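Local coordinates for putative uncharacterized protein (Streptococcus mutans, PDB 3L7N) that probably acts as a class I glutamine amidotransferase, releasing ammonia from glutamine for transfer to an acceptor that has not been established, at residues 22-27 with 224-229. Numbering follows the deposited sequence.
Sequences ALRGHD and ALYSFL
Arg24 reaches across to Tyr226 where the end of helix 15-23 comes beside helix 219-233, on the surface of a class I glutamine amidotransferase domain. The touch is slight and is made by the end of the arginine: its NH2 lies 3.6 Å from Tyr226 CB and 4.1 Å from Tyr226 CG, at the root of the aromatic side chain. The two side chains cross at about a right angle, and the approach is oblique, with the guanidinium and phenol planes 59° apart. Arginine suits the place because its long aliphatic part spans the gap between backbones whose nearest CA atoms, those of Arg24 and Tyr226, are 9.7 Å apart, and its end still carries a charge. That charge is directed to Asp230, one turn further along helix 219-233; the NH2 that rests on Tyr226 CB is thus the nitrogen that also forms a salt bridge with Asp230 OD2. A bend at chi2 (-59°) turns the arginine chain on its way. Tyrosine adds a large side chain that also packs on Ala16 and Ala19 of helix 15-23, whose short side chains suit a close approach of helix and tyrosine. Three residues on, Leu229 meets Trp20, adding a nonpolar contact between the same two helices. Behind Arg24, a Schellman motif ends helix 15-23 and starts the chain toward edge strand 27-32. Gly25 takes the positive phi of this turn (74°), which favours glycine. His26 follows with its ring against Trp20, and Arg24 O sits over the centre of the imidazole, 4.1 Å above its plane. One of the motif's two closing bonds runs from Gly25 N to Ala22 O, 3.0 Å.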
loop_
_atom_site.group_PDB
_atom_site.type_symbol
_atom_site.label_atom_id
_atom_site.label_comp_id
_atom_site.label_asym_id
_atom_site.label_seq_id
_atom_site.Cartn_x
_atom_site.Cartn_y
_atom_site.Cartn_z
ATOM N N ALA A 22 -8.653 -13.634 -5.563
ATOM C CA ALA A 22 -8.889 -15.027 -5.957
ATOM C C ALA A 22 -10.189 -15.507 -5.440
ATOM O O ALA A 22 -10.975 -16.056 -6.198
ATOM C CB ALA A 22 -7.827 -15.879 -5.518
ATOM N N LEU A 23 -10.449 -15.292 -4.120
ATOM C CA LEU A 23 -11.731 -15.808 -3.441
ATOM C C LEU A 23 -12.961 -15.208 -4.046
ATOM O O LEU A 23 -13.918 -15.900 -4.320
ATOM C CB LEU A 23 -11.693 -15.530 -1.963
ATOM C CG LEU A 23 -10.475 -16.174 -1.316
ATOM C CD1 LEU A 23 -10.256 -15.713 0.071
ATOM C CD2 LEU A 23 -10.561 -17.759 -1.404
ATOM N N ARG A 24 -12.915 -13.914 -4.325
ATOM C CA ARG A 24 -14.088 -13.231 -4.908
ATOM C C ARG A 24 -14.260 -13.528 -6.401
ATOM O O ARG A 24 -15.136 -13.018 -7.025
ATOM C CB ARG A 24 -14.016 -11.708 -4.640
ATOM C CG ARG A 24 -13.738 -11.380 -3.213
ATOM C CD ARG A 24 -14.826 -11.951 -2.287
ATOM N NE ARG A 24 -14.779 -11.327 -0.955
ATOM C CZ ARG A 24 -14.261 -11.891 0.167
ATOM N NH1 ARG A 24 -13.756 -13.161 0.176
ATOM N NH2 ARG A 24 -14.247 -11.199 1.272
ATOM N N GLY A 25 -13.383 -14.359 -6.951
ATOM C CA GLY A 25 -13.516 -14.801 -8.323
ATOM C C GLY A 25 -13.169 -13.773 -9.356
ATOM O O GLY A 25 -13.714 -13.780 -10.425
ATOM N N HIS A 26 -12.217 -12.914 -9.069
ATOM C CA HIS A 26 -11.825 -11.909 -10.046
ATOM C C HIS A 26 -10.717 -12.374 -10.976
ATOM O O HIS A 26 -10.075 -13.395 -10.737
ATOM C CB HIS A 26 -11.443 -10.639 -9.354
ATOM C CG HIS A 26 -12.592 -9.964 -8.674
ATOM N ND1 HIS A 26 -12.602 -9.686 -7.318
ATOM C CD2 HIS A 26 -13.791 -9.529 -9.158
ATOM C CE1 HIS A 26 -13.751 -9.123 -7.002
ATOM N NE2 HIS A 26 -14.487 -9.019 -8.103
ATOM N N ASP A 27 -10.461 -11.592 -12.005
ATOM C CA ASP A 27 -9.584 -12.005 -13.079
ATOM C C ASP A 27 -8.320 -11.267 -12.976
ATOM O O ASP A 27 -8.244 -10.154 -13.428
ATOM C CB ASP A 27 -10.239 -11.694 -14.423
ATOM C CG ASP A 27 -9.398 -12.109 -15.591
ATOM O OD1 ASP A 27 -8.636 -13.128 -15.471
ATOM O OD2 ASP A 27 -9.444 -11.404 -16.612
ATOM N N ALA A 224 -10.216 -7.134 7.921
ATOM C CA ALA A 224 -10.574 -5.778 7.796
ATOM C C ALA A 224 -10.420 -5.371 6.340
ATOM O O ALA A 224 -11.402 -4.801 5.716
ATOM C CB ALA A 224 -9.734 -4.960 8.648
ATOM N N LEU A 225 -9.221 -5.699 5.732
ATOM C CA LEU A 225 -8.984 -5.453 4.270
ATOM C C LEU A 225 -10.100 -5.991 3.391
ATOM O O LEU A 225 -10.665 -5.257 2.591
ATOM C CB LEU A 225 -7.715 -6.029 3.862
ATOM C CG LEU A 225 -7.143 -5.671 2.523
ATOM C CD1 LEU A 225 -7.099 -4.158 2.262
ATOM C CD2 LEU A 225 -5.760 -6.233 2.486
ATOM N N TYR A 226 -10.456 -7.266 3.573
ATOM C CA TYR A 226 -11.518 -7.851 2.783
ATOM C C TYR A 226 -12.753 -7.021 2.831
ATOM O O TYR A 226 -13.447 -6.881 1.820
ATOM C CB TYR A 226 -11.831 -9.295 3.222
ATOM C CG TYR A 226 -10.687 -10.235 3.060
ATOM C CD1 TYR A 226 -9.743 -10.028 2.092
ATOM C CD2 TYR A 226 -10.547 -11.349 3.877
ATOM C CE1 TYR A 226 -8.598 -10.891 1.952
ATOM C CE2 TYR A 226 -9.407 -12.247 3.731
ATOM C CZ TYR A 226 -8.451 -11.985 2.756
ATOM O OH TYR A 226 -7.320 -12.801 2.606
ATOM N N SER A 227 -13.115 -6.532 4.021
ATOM C CA SER A 227 -14.394 -5.739 4.154
ATOM C C SER A 227 -14.267 -4.445 3.355
ATOM O O SER A 227 -15.218 -4.056 2.645
ATOM C CB SER A 227 -14.696 -5.410 5.591
ATOM O OG SER A 227 -13.578 -4.694 6.165
ATOM N N PHE A 228 -13.076 -3.800 3.421
ATOM C CA PHE A 228 -12.801 -2.627 2.574
ATOM C C PHE A 228 -12.924 -2.917 1.039
ATOM O O PHE A 228 -13.720 -2.246 0.327
ATOM C CB PHE A 228 -11.463 -1.983 2.915
ATOM C CG PHE A 228 -11.027 -0.929 1.927
ATOM C CD1 PHE A 228 -11.532 0.402 2.016
ATOM C CD2 PHE A 228 -10.138 -1.260 0.855
ATOM C CE1 PHE A 228 -11.154 1.398 1.065
ATOM C CE2 PHE A 228 -9.746 -0.281 -0.106
ATOM C CZ PHE A 228 -10.265 1.061 -0.005
ATOM N N LEU A 229 -12.242 -3.970 0.554
ATOM C CA LEU A 229 -12.249 -4.259 -0.901
ATOM C C LEU A 229 -13.625 -4.624 -1.364
ATOM O O LEU A 229 -14.088 -4.147 -2.440
ATOM C CB LEU A 229 -11.224 -5.361 -1.273
ATOM C CG LEU A 229 -9.740 -5.047 -0.924
ATOM C CD1 LEU A 229 -8.871 -6.343 -0.824
ATOM C CD2 LEU A 229 -9.202 -4.121 -1.951
#